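Local structure of uncharacterized protein Ta1441 (Thermoplasma acidophilum, 3GAA) at residues C31-S36 and V96-A101; G40-S45 and E228-I233; L183-P188 and N207-L212; F79-N84 and N108-W113. The protein is of unknown function but belongs to the PAC2 family of proteasome assembly chaperones, and may therefore act in protein complex assembly. One frame throughout, in Å; residues are numbered along the deposited sequence.

Contact 1: residues C31-S36 and V96-A101; sequences CGFAGS and VPISSA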
loop_
_atom_site.group_PDB
_atom_site.type_symbol
_atom_site.label_atom_id
_atom_site.label_comp_id
_atom_site.label_asym_id
_atom_site.label_seq_id
_atom_site.Cartn_x
_atom_site.Cartn_y
_atom_site.Cartn_z
ATOM N N CYS A 31 0.451 35.094 9.356
ATOM C CA CYS A 31 1.615 34.602 8.577
ATOM C C CYS A 31 2.513 35.643 8.002
ATOM O O CYS A 31 2.016 36.661 7.519
ATOM C CB CYS A 31 1.128 33.843 7.374
ATOM S SG CYS A 31 -0.004 32.655 7.876
ATOM N N GLY A 32 3.809 35.334 7.961
ATOM C CA GLY A 32 4.809 36.183 7.344
ATOM C C GLY A 32 5.833 35.352 6.583
ATOM O O GLY A 32 6.515 34.493 7.134
ATOM N N PHE A 33 5.957 35.641 5.301
ATOM C CA PHE A 33 6.942 34.973 4.463
ATOM C C PHE A 33 7.919 35.959 3.892
ATOM O O PHE A 33 7.764 37.155 3.986
ATOM C CB PHE A 33 6.246 34.165 3.378
ATOM C CG PHE A 33 5.186 33.287 3.924
ATOM C CD1 PHE A 33 5.507 32.048 4.459
ATOM C CD2 PHE A 33 3.858 33.756 4.019
ATOM C CE1 PHE A 33 4.534 31.266 5.024
ATOM C CE2 PHE A 33 2.854 32.996 4.590
ATOM C CZ PHE A 33 3.181 31.734 5.098
ATOM N N ALA A 34 8.956 35.414 3.319
ATOM C CA ALA A 34 10.082 36.160 2.912
ATOM C C ALA A 34 9.834 36.527 1.466
ATOM O O ALA A 34 10.478 35.969 0.597
ATOM C CB ALA A 34 11.343 35.281 3.070
ATOM N N GLY A 35 8.885 37.435 1.216
ATOM C CA GLY A 35 8.484 37.855 -0.144
ATOM C C GLY A 35 9.329 38.987 -0.721
ATOM O O GLY A 35 10.559 39.025 -0.518
ATOM N N SER A 36 8.697 39.921 -1.448
ATOM C CA SER A 36 9.456 41.091 -1.994
ATOM C C SER A 36 9.898 41.962 -0.849
ATOM O O SER A 36 11.060 41.902 -0.431
ATOM C CB SER A 36 8.674 41.925 -3.021
ATOM O OG SER A 36 7.276 41.684 -2.975
ATOM N N VAL A 96 13.077 32.616 4.854
ATOM C CA VAL A 96 13.847 32.446 3.644
ATOM C C VAL A 96 12.869 32.166 2.521
ATOM O O VAL A 96 11.851 31.548 2.726
ATOM C CB VAL A 96 14.947 31.324 3.760
ATOM C CG1 VAL A 96 15.817 31.567 4.977
ATOM C CG2 VAL A 96 14.375 29.927 3.796
ATOM N N PRO A 97 13.148 32.641 1.321
ATOM C CA PRO A 97 12.041 32.598 0.394
ATOM C C PRO A 97 11.790 31.214 -0.197
ATOM O O PRO A 97 12.722 30.444 -0.447
ATOM C CB PRO A 97 12.452 33.609 -0.666
ATOM C CG PRO A 97 13.981 33.670 -0.577
ATOM C CD PRO A 97 14.329 33.354 0.795
ATOM N N ILE A 98 10.524 30.927 -0.422
ATOM C CA ILE A 98 10.078 29.701 -1.031
ATOM C C ILE A 98 9.914 29.903 -2.536
ATOM O O ILE A 98 9.187 30.770 -3.018
ATOM C CB ILE A 98 8.748 29.304 -0.464
ATOM C CG1 ILE A 98 8.925 28.945 1.004
ATOM C CG2 ILE A 98 8.174 28.161 -1.263
ATOM C CD1 ILE A 98 7.727 29.403 1.854
ATOM N N SER A 99 10.625 29.112 -3.300
ATOM C CA SER A 99 10.472 29.152 -4.732
ATOM C C SER A 99 9.004 29.006 -5.109
ATOM O O SER A 99 8.264 28.233 -4.503
ATOM C CB SER A 99 11.254 28.003 -5.337
ATOM O OG SER A 99 10.662 27.597 -6.553
ATOM N N SER A 100 8.605 29.692 -6.162
ATOM C CA SER A 100 7.219 29.701 -6.593
ATOM C C SER A 100 6.772 28.384 -7.174
ATOM O O SER A 100 5.612 28.047 -7.141
ATOM C CB SER A 100 6.994 30.805 -7.629
ATOM O OG SER A 100 7.226 30.310 -8.919
ATOM N N ALA A 101 7.695 27.623 -7.712
ATOM C CA ALA A 101 7.406 26.239 -8.086
ATOM C C ALA A 101 6.783 25.410 -6.934
ATOM O O ALA A 101 6.221 24.359 -7.208
ATOM C CB ALA A 101 8.697 25.563 -8.583
#
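Val96 meets Ala34 where two loops pass each other at the C-terminal ends of the neighbouring parallel strands 28-32 and 89-94. The loops belong to an alpha/beta fold, a mixed sheet in which the helices that follow these strands, 39-51 and 103-117, lie against opposite faces, so two connections that diverge still touch where they leave the sheet. Ala34 is the centre of an inverse gamma turn, closed by a weak bond from Gly35 N to Phe33 O, and the turn presents its methyl to the other loop. Val96 offers backbone here: Ala34 CB lies 3.5 Å from Val96 C, while the isopropyl group starts off in the other direction, to Pro65 and Pro78. Pro97 continues the same surface. Its N is 3.6 Å from Ala34 CB, so the methyl rests against the peptide link, and its CD lies 4.2 Å from that methyl; on the ring's other flank, CB faces Ala34 O. Ile98 reaches back to the base of the turn. With CG1 beside the backbone N (chi1 -67°), its CD1 approaches Phe33 CD1 at 4.3 Å, obliquely to the ring. Both side chains also touch Met167 of helix 166-178, which joins them into one apolar patch. Beyond this point the segment leaves the contact: Ser100 packs on Gln244 of the second subunit as the chain turns into helix 103-117. At that turn Ala101 N makes a weak hydrogen bond to Ser99 OG, 3.2 Å long and bent to 128° at the hydrogen.

Contact 2: residues G40-S45 and E228-I233; sequences GVLAAS and EQIKKI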
loop_
_atom_site.group_PDB
_atom_site.type_symbol
_atom_site.label_atom_id
_atom_site.label_comp_id
_atom_site.label_asym_id
_atom_site.label_seq_id
_atom_site.Cartn_x
_atom_site.Cartn_y
_atom_site.Cartn_z
ATOM N N GLY A 40 6.247 41.300 5.976
ATOM C CA GLY A 40 5.591 40.135 6.602
ATOM C C GLY A 40 6.389 39.445 7.725
ATOM O O GLY A 40 5.866 39.228 8.823
ATOM N N VAL A 41 7.654 39.100 7.452
ATOM C CA VAL A 41 8.526 38.439 8.452
ATOM C C VAL A 41 8.855 39.395 9.595
ATOM O O VAL A 41 8.952 39.010 10.757
ATOM C CB VAL A 41 9.832 37.885 7.830
ATOM C CG1 VAL A 41 9.525 36.762 6.828
ATOM C CG2 VAL A 41 10.524 38.940 7.121
ATOM N N LEU A 42 8.999 40.662 9.279
ATOM C CA LEU A 42 9.181 41.638 10.323
ATOM C C LEU A 42 7.965 41.735 11.193
ATOM O O LEU A 42 8.109 41.816 12.382
ATOM C CB LEU A 42 9.533 42.989 9.734
ATOM C CG LEU A 42 10.935 43.068 9.100
ATOM C CD1 LEU A 42 11.122 44.471 8.510
ATOM C CD2 LEU A 42 12.032 42.754 10.117
ATOM N N ALA A 43 6.758 41.727 10.652
ATOM C CA ALA A 43 5.581 41.697 11.544
ATOM C C ALA A 43 5.558 40.405 12.376
ATOM O O ALA A 43 5.468 40.462 13.578
ATOM C CB ALA A 43 4.259 41.879 10.761
ATOM N N ALA A 44 5.689 39.257 11.698
ATOM C CA ALA A 44 5.678 37.927 12.324
ATOM C C ALA A 44 6.605 37.985 13.482
ATOM O O ALA A 44 6.163 37.772 14.605
ATOM C CB ALA A 44 6.132 36.831 11.389
ATOM N N SER A 45 7.867 38.328 13.250
ATOM C CA SER A 45 8.823 38.391 14.354
ATOM C C SER A 45 8.438 39.323 15.452
ATOM O O SER A 45 8.488 38.936 16.623
ATOM C CB SER A 45 10.145 38.833 13.865
ATOM O OG SER A 45 10.522 37.867 12.965
ATOM N N GLU A 228 17.946 45.148 9.968
ATOM C CA GLU A 228 19.354 44.895 9.659
ATOM C C GLU A 228 19.574 43.391 9.565
ATOM O O GLU A 228 20.087 42.881 8.567
ATOM C CB GLU A 228 20.316 45.494 10.693
ATOM C CG GLU A 228 20.139 47.049 11.020
ATOM C CD GLU A 228 19.619 47.991 9.817
ATOM O OE1 GLU A 228 18.420 48.473 9.867
ATOM O OE2 GLU A 228 20.424 48.261 8.849
ATOM N N GLN A 229 19.128 42.662 10.579
ATOM C CA GLN A 229 19.231 41.200 10.554
ATOM C C GLN A 229 18.642 40.546 9.308
ATOM O O GLN A 229 19.325 39.816 8.623
ATOM C CB GLN A 229 18.591 40.603 11.791
ATOM C CG GLN A 229 19.265 41.014 13.083
ATOM C CD GLN A 229 18.814 40.162 14.217
ATOM O OE1 GLN A 229 17.840 39.392 14.086
ATOM N NE2 GLN A 229 19.518 40.256 15.337
ATOM N N ILE A 230 17.383 40.823 9.018
ATOM C CA ILE A 230 16.738 40.277 7.835
ATOM C C ILE A 230 17.471 40.615 6.524
ATOM O O ILE A 230 17.533 39.801 5.609
ATOM C CB ILE A 230 15.295 40.813 7.711
ATOM C CG1 ILE A 230 14.299 39.821 8.283
ATOM C CG2 ILE A 230 14.945 41.082 6.244
ATOM C CD1 ILE A 230 14.603 39.372 9.703
ATOM N N LYS A 231 17.987 41.836 6.440
ATOM C CA LYS A 231 18.713 42.317 5.274
ATOM C C LYS A 231 19.969 41.492 5.067
ATOM O O LYS A 231 20.273 41.114 3.968
ATOM C CB LYS A 231 19.098 43.776 5.503
ATOM C CG LYS A 231 18.974 44.692 4.323
ATOM C CD LYS A 231 20.322 44.985 3.662
ATOM C CE LYS A 231 20.375 46.360 2.942
ATOM N NZ LYS A 231 20.889 47.484 3.824
ATOM N N LYS A 232 20.688 41.205 6.141
ATOM C CA LYS A 232 21.873 40.362 6.067
ATOM C C LYS A 232 21.561 39.004 5.444
ATOM O O LYS A 232 22.360 38.386 4.736
ATOM C CB LYS A 232 22.432 40.103 7.458
ATOM C CG LYS A 232 23.224 41.224 8.083
ATOM C CD LYS A 232 24.246 40.613 9.064
ATOM C CE LYS A 232 24.577 41.511 10.243
ATOM N NZ LYS A 232 25.188 42.793 9.784
ATOM N N ILE A 233 20.391 38.510 5.721
ATOM C CA ILE A 233 20.075 37.210 5.248
ATOM C C ILE A 233 19.465 37.193 3.832
ATOM O O ILE A 233 19.716 36.264 3.056
ATOM C CB ILE A 233 19.108 36.519 6.228
ATOM C CG1 ILE A 233 19.791 36.291 7.579
ATOM C CG2 ILE A 233 18.611 35.203 5.648
ATOM C CD1 ILE A 233 18.843 35.860 8.676
#
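Ile230 reaches from helix 219-243 to a pair of side chains, Val41 and Leu42, on helix 39-51. Its CB points at the opposing helix but stops 4.5 Å short of Leu42 CD2, leaving the closer work to the next carbon. CG1 is the joint of the contact: it lies 4.0 Å from Val41 CG2 and 4.1 Å from Leu42 CD2, filling the angle between the two branches. The terminal atom, Ile230 CD1, then bends along the Leu42 side, ending 4.3 Å from Leu42 CD2, whereas the CG2 branch stays farther from both partners. With Leu42 CD1 continuing the extended line of its chain (chi2 178°), the other methyl, CD2, is the one turned to Ile230. One helical turn on from Val41, Ser45 OG folds back to Val41 O in a 2.9 Å hydrogen bond. That carbonyl also accepts from Ser45 N, the two donors reaching it from opposite faces of its plane. Helix 219-243, predicted to form a coiled coil, is thereby attached by apolar packing to helix 39-51, which on other sides rests on Val91 and Met93 of strand 89-94 and on Ile202 of helix 196-210.

Contact 3: residues L183-P188 and N207-L212; sequences LSFITP and NKAYNL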
loop_
_atom_site.group_PDB
_atom_site.type_symbol
_atom_site.label_atom_id
_atom_site.label_comp_id
_atom_site.label_asym_id
_atom_site.label_seq_id
_atom_site.Cartn_x
_atom_site.Cartn_y
_atom_site.Cartn_z
ATOM N N LEU A 183 -7.810 36.326 5.044
ATOM C CA LEU A 183 -7.559 37.587 4.396
ATOM C C LEU A 183 -6.135 37.877 4.413
ATOM O O LEU A 183 -5.381 37.173 5.028
ATOM C CB LEU A 183 -8.335 38.769 4.959
ATOM C CG LEU A 183 -8.331 39.088 6.420
ATOM C CD1 LEU A 183 -9.187 38.018 7.137
ATOM C CD2 LEU A 183 -6.914 39.140 6.879
ATOM N N SER A 184 -5.773 38.900 3.665
ATOM C CA SER A 184 -4.443 39.412 3.659
ATOM C C SER A 184 -4.456 40.944 3.885
ATOM O O SER A 184 -5.362 41.608 3.428
ATOM C CB SER A 184 -3.777 39.046 2.343
ATOM O OG SER A 184 -2.709 39.945 2.135
ATOM N N PHE A 185 -3.488 41.484 4.631
ATOM C CA PHE A 185 -3.284 42.925 4.655
ATOM C C PHE A 185 -1.962 43.237 3.930
ATOM O O PHE A 185 -0.952 42.529 4.102
ATOM C CB PHE A 185 -3.210 43.427 6.089
ATOM C CG PHE A 185 -4.499 43.315 6.864
ATOM C CD1 PHE A 185 -5.646 43.942 6.434
ATOM C CD2 PHE A 185 -4.541 42.643 8.035
ATOM C CE1 PHE A 185 -6.784 43.881 7.124
ATOM C CE2 PHE A 185 -5.722 42.568 8.753
ATOM C CZ PHE A 185 -6.834 43.177 8.282
ATOM N N ILE A 186 -1.988 44.271 3.093
ATOM C CA ILE A 186 -0.805 44.745 2.410
ATOM C C ILE A 186 -0.572 46.238 2.670
ATOM O O ILE A 186 -1.496 47.074 2.725
ATOM C CB ILE A 186 -0.860 44.517 0.897
ATOM C CG1 ILE A 186 -1.261 43.067 0.566
ATOM C CG2 ILE A 186 0.500 44.775 0.318
ATOM C CD1 ILE A 186 -2.787 42.855 0.360
ATOM N N THR A 187 0.692 46.579 2.851
ATOM C CA THR A 187 1.021 47.954 3.148
ATOM C C THR A 187 2.205 48.388 2.280
ATOM O O THR A 187 3.094 47.639 2.094
ATOM C CB THR A 187 1.271 48.112 4.648
ATOM O OG1 THR A 187 1.071 49.478 4.996
ATOM C CG2 THR A 187 2.685 47.687 5.034
ATOM N N PRO A 188 2.179 49.592 1.712
ATOM C CA PRO A 188 3.335 50.002 0.935
ATOM C C PRO A 188 4.560 50.100 1.820
ATOM O O PRO A 188 4.487 50.609 2.931
ATOM C CB PRO A 188 2.959 51.394 0.430
ATOM C CG PRO A 188 1.561 51.655 0.845
ATOM C CD PRO A 188 1.222 50.698 1.914
ATOM N N ASN A 207 -4.946 44.759 14.893
ATOM C CA ASN A 207 -5.615 45.116 16.151
ATOM C C ASN A 207 -7.040 45.592 15.898
ATOM O O ASN A 207 -7.924 45.316 16.684
ATOM C CB ASN A 207 -4.828 46.178 16.970
ATOM C CG ASN A 207 -3.615 45.596 17.707
ATOM O OD1 ASN A 207 -3.570 44.435 18.128
ATOM N ND2 ASN A 207 -2.624 46.424 17.865
ATOM N N LYS A 208 -7.239 46.308 14.808
ATOM C CA LYS A 208 -8.559 46.718 14.404
ATOM C C LYS A 208 -9.413 45.540 13.938
ATOM O O LYS A 208 -10.595 45.525 14.157
ATOM C CB LYS A 208 -8.465 47.700 13.256
ATOM C CG LYS A 208 -9.772 48.395 12.913
ATOM C CD LYS A 208 -10.020 49.573 13.839
ATOM C CE LYS A 208 -11.372 50.290 13.643
ATOM N NZ LYS A 208 -11.392 51.578 14.517
ATOM N N ALA A 209 -8.849 44.554 13.270
ATOM C CA ALA A 209 -9.691 43.511 12.755
ATOM C C ALA A 209 -10.053 42.488 13.815
ATOM O O ALA A 209 -11.182 41.996 13.787
ATOM C CB ALA A 209 -9.069 42.842 11.553
ATOM N N TYR A 210 -9.126 42.169 14.733
ATOM C CA TYR A 210 -9.209 40.966 15.583
ATOM C C TYR A 210 -9.032 41.244 17.043
ATOM O O TYR A 210 -9.060 40.339 17.868
ATOM C CB TYR A 210 -8.173 39.932 15.144
ATOM C CG TYR A 210 -8.540 39.414 13.792
ATOM C CD1 TYR A 210 -9.582 38.506 13.657
ATOM C CD2 TYR A 210 -7.958 39.917 12.635
ATOM C CE1 TYR A 210 -10.018 38.057 12.421
ATOM C CE2 TYR A 210 -8.394 39.462 11.353
ATOM C CZ TYR A 210 -9.430 38.525 11.277
ATOM O OH TYR A 210 -9.909 38.059 10.072
ATOM N N ASN A 211 -8.827 42.501 17.378
ATOM C CA ASN A 211 -8.753 42.869 18.743
ATOM C C ASN A 211 -7.796 41.997 19.540
ATOM O O ASN A 211 -7.931 41.812 20.728
ATOM C CB ASN A 211 -10.146 42.832 19.318
ATOM C CG ASN A 211 -10.213 43.511 20.659
ATOM O OD1 ASN A 211 -10.708 42.918 21.643
ATOM N ND2 ASN A 211 -9.649 44.740 20.748
ATOM N N LEU A 212 -6.792 41.457 18.873
ATOM C CA LEU A 212 -5.596 41.019 19.571
ATOM C C LEU A 212 -5.252 42.341 20.143
ATOM O O LEU A 212 -5.788 43.339 19.629
ATOM C CB LEU A 212 -4.546 40.570 18.585
ATOM C CG LEU A 212 -5.061 39.587 17.527
ATOM C CD1 LEU A 212 -3.889 38.796 16.938
ATOM C CD2 LEU A 212 -6.122 38.670 18.124
#
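The rings of Phe185 and Tyr210 are bridged by one leucine, Leu183, whose two methyls go separate ways. CD2 lies over one face of the Phe185 ring, 4.1 Å above the plane and displaced toward the rim. CD1 instead meets the edge of the Tyr210 ring, near its plane, at 4.2 Å from Tyr210 CZ, the two side chains arriving from opposite directions. Phe185 has an edge contact of its own: Ala209 CB sits near the plane of the ring, 4.0 Å from Phe185 CZ. The first torsion of Leu183 sets CG between the backbone N and the carbonyl carbon (chi1 52°), and the branch at CG then sends CD1 to the tyrosine and CD2 to the phenylalanine. Such packing is that of an alpha/beta layer. Strand 181-190 runs parallel to strand 121-130 in the sheet, and helix 196-210, the next element in the chain, returns antiparallel across it. Leu183 and Phe185 therefore meet the last turn of the helix, while Thr187 of the same strand face touches Ala198, Ser201 and Ile202 nearer the helix start. Val123 of the adjacent strand touches Leu183, Phe185 and Tyr210 alike, and the Phe151 ring meets that of Phe185 at about 45°. The hydroxyl of Tyr210, which points toward Leu183 CD1, hydrogen-bonds with Glu121 OE1 and Lys147 NZ, which fixes the ring at its polar end.

Contact 4: residues F79-N84 and N108-W113; sequences FRIYAN and NTLMNW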
loop_
_atom_site.group_PDB
_atom_site.type_symbol
_atom_site.label_atom_id
_atom_site.label_comp_id
_atom_site.label_asym_id
_atom_site.label_seq_id
_atom_site.Cartn_x
_atom_site.Cartn_y
_atom_site.Cartn_z
ATOM N N PHE A 79 11.606 27.873 9.060
ATOM C CA PHE A 79 10.128 27.874 9.086
ATOM C C PHE A 79 9.607 27.350 10.439
ATOM O O PHE A 79 9.698 26.143 10.711
ATOM C CB PHE A 79 9.596 27.004 7.948
ATOM C CG PHE A 79 8.173 27.335 7.498
ATOM C CD1 PHE A 79 7.157 27.527 8.382
ATOM C CD2 PHE A 79 7.863 27.371 6.160
ATOM C CE1 PHE A 79 5.880 27.784 7.951
ATOM C CE2 PHE A 79 6.595 27.633 5.735
ATOM C CZ PHE A 79 5.613 27.850 6.617
ATOM N N ARG A 80 9.001 28.261 11.224
ATOM C CA ARG A 80 8.612 28.050 12.624
ATOM C C ARG A 80 7.191 28.519 12.855
ATOM O O ARG A 80 6.767 29.452 12.243
ATOM C CB ARG A 80 9.540 28.817 13.545
ATOM C CG ARG A 80 10.889 28.162 13.638
ATOM C CD ARG A 80 11.982 28.950 14.401
ATOM N NE ARG A 80 12.507 29.959 13.497
ATOM C CZ ARG A 80 12.111 31.224 13.483
ATOM N NH1 ARG A 80 11.223 31.644 14.374
ATOM N NH2 ARG A 80 12.609 32.063 12.589
ATOM N N ILE A 81 6.473 27.851 13.755
ATOM C CA ILE A 81 5.124 28.208 14.102
ATOM C C ILE A 81 5.046 28.395 15.589
ATOM O O ILE A 81 5.492 27.557 16.327
ATOM C CB ILE A 81 4.124 27.148 13.641
ATOM C CG1 ILE A 81 4.336 26.893 12.132
ATOM C CG2 ILE A 81 2.695 27.574 14.002
ATOM C CD1 ILE A 81 3.403 25.923 11.572
ATOM N N TYR A 82 4.467 29.508 16.011
ATOM C CA TYR A 82 4.380 29.841 17.406
ATOM C C TYR A 82 2.958 29.982 17.850
ATOM O O TYR A 82 2.095 30.281 17.046
ATOM C CB TYR A 82 5.029 31.182 17.657
ATOM C CG TYR A 82 6.493 31.213 17.381
ATOM C CD1 TYR A 82 7.425 31.098 18.440
ATOM C CD2 TYR A 82 6.978 31.427 16.087
ATOM C CE1 TYR A 82 8.802 31.162 18.217
ATOM C CE2 TYR A 82 8.370 31.498 15.851
ATOM C CZ TYR A 82 9.256 31.369 16.940
ATOM O OH TYR A 82 10.598 31.409 16.750
ATOM N N ALA A 83 2.768 29.823 19.150
ATOM C CA ALA A 83 1.511 29.978 19.841
ATOM C C ALA A 83 1.714 30.958 20.970
ATOM O O ALA A 83 2.755 31.008 21.599
ATOM C CB ALA A 83 1.107 28.685 20.424
ATOM N N ASN A 84 0.691 31.739 21.239
ATOM C CA ASN A 84 0.608 32.462 22.488
ATOM C C ASN A 84 0.138 31.530 23.611
ATOM O O ASN A 84 -0.039 30.317 23.456
ATOM C CB ASN A 84 -0.291 33.706 22.350
ATOM C CG ASN A 84 -1.752 33.377 22.290
ATOM O OD1 ASN A 84 -2.581 34.164 22.694
ATOM N ND2 ASN A 84 -2.079 32.221 21.784
ATOM N N ASN A 108 -0.174 23.971 1.149
ATOM C CA ASN A 108 -1.030 22.879 1.461
ATOM C C ASN A 108 -0.654 22.119 2.728
ATOM O O ASN A 108 -1.502 21.715 3.458
ATOM C CB ASN A 108 -1.077 21.920 0.291
ATOM C CG ASN A 108 -2.088 20.862 0.512
ATOM O OD1 ASN A 108 -3.284 21.131 0.416
ATOM N ND2 ASN A 108 -1.647 19.681 0.917
ATOM N N THR A 109 0.619 21.890 2.970
ATOM C CA THR A 109 1.060 21.323 4.209
ATOM C C THR A 109 0.638 22.223 5.374
ATOM O O THR A 109 -0.012 21.791 6.338
ATOM C CB THR A 109 2.593 21.202 4.173
ATOM O OG1 THR A 109 2.968 20.245 3.168
ATOM C CG2 THR A 109 3.166 20.794 5.524
ATOM N N LEU A 110 1.011 23.488 5.289
ATOM C CA LEU A 110 0.608 24.466 6.292
ATOM C C LEU A 110 -0.886 24.469 6.544
ATOM O O LEU A 110 -1.321 24.432 7.707
ATOM C CB LEU A 110 1.037 25.875 5.897
ATOM C CG LEU A 110 0.945 26.908 7.009
ATOM C CD1 LEU A 110 1.846 26.543 8.203
ATOM C CD2 LEU A 110 1.328 28.202 6.411
ATOM N N MET A 111 -1.679 24.503 5.480
ATOM C CA MET A 111 -3.107 24.590 5.682
ATOM C C MET A 111 -3.725 23.326 6.208
ATOM O O MET A 111 -4.780 23.412 6.811
ATOM C CB MET A 111 -3.826 25.129 4.457
ATOM C CG MET A 111 -3.614 26.673 4.310
ATOM S SD MET A 111 -4.205 27.555 5.785
ATOM C CE MET A 111 -5.951 26.949 5.771
ATOM N N ASN A 112 -3.075 22.171 6.030
ATOM C CA ASN A 112 -3.522 20.931 6.685
ATOM C C ASN A 112 -3.345 21.000 8.190
ATOM O O ASN A 112 -4.212 20.621 8.940
ATOM C CB ASN A 112 -2.772 19.688 6.168
ATOM C CG ASN A 112 -3.368 19.121 4.888
ATOM O OD1 ASN A 112 -2.649 18.784 3.945
ATOM N ND2 ASN A 112 -4.693 19.003 4.847
ATOM N N TRP A 113 -2.218 21.488 8.642
ATOM C CA TRP A 113 -1.983 21.544 10.069
ATOM C C TRP A 113 -2.885 22.581 10.703
ATOM O O TRP A 113 -3.398 22.370 11.765
ATOM C CB TRP A 113 -0.530 21.916 10.297
ATOM C CG TRP A 113 -0.091 21.939 11.678
ATOM C CD1 TRP A 113 0.506 20.953 12.312
ATOM C CD2 TRP A 113 -0.147 23.055 12.593
ATOM N NE1 TRP A 113 0.826 21.342 13.593
ATOM C CE2 TRP A 113 0.412 22.625 13.798
ATOM C CE3 TRP A 113 -0.626 24.368 12.503
ATOM C CZ2 TRP A 113 0.515 23.438 14.922
ATOM C CZ3 TRP A 113 -0.520 25.192 13.637
ATOM C CH2 TRP A 113 0.047 24.706 14.830
#
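Ile81 stands between Leu110 and Trp113, one helical turn apart, and meets them with its two methyls, CG2 on the indole and CD1 shared between the indole face and Leu110. Its CG2 touches the far end of the indole's six-membered ring, 4.0 Å from both Trp113 CH2 and Trp113 CZ3. Its CD1 lies 3.8 Å from Leu110 CD1. That leucine methyl has a second neighbour, Phe79 CE1 at 4.2 Å, met obliquely to the ring. Leu110 and Trp113 both lean out from the helix with CG opposite the backbone N (chi1 -167° and -176°), and each slides past Ile81 in the reverse direction. The strand 79-83 and helix 108-113 segments run nearly parallel, at 19°, with their axes 12.2 Å apart, a gap that these large side chains span. Behind the first shell, Phe79 packs on Phe33, Ile64, Leu59 and Cys94, and Trp113 on Leu90, so strands on both sides of 79-83 help to place the Phe79 ring, and strand 89-94 also the indole. Backbone bonds of Ile81 to strand 54-60 and of Arg80 and Tyr82 to strand 89-94 hold the strand itself in the sheet. Thr109 packs on Ile5, and Trp113 on Val7, of the fourth subunit. Because the touching atoms are all carbon, the helix is held on the sheet within this contact by apolar packing of methyls and rings, probably driven by burial from water.

How the contacts relate
From the N terminus, strand 28-32 opens contact 1 and helix 39-51 opens contact 2 directly after it. Strand 79-83 begins contact 4 before contact 1 closes at 96-101, so contacts 1 and 4 cross; contact 4 closes at 108-113. Contact 3 then opens and closes within the later chain, in series with both. Contact 2 closes last, at 228-233: contacts 3 and 4 are nested inside its long loop, whereas contact 1 crosses it. Contact 1 touches both neighbours, Phe33 O meeting Val41 CG1 at 3.4 Å and Phe33 CE1 meeting Phe79 CZ at 3.9 Å. Contact 3 lies apart, its centre about 19 Å from each other centre, tying another helix to the shared sheet.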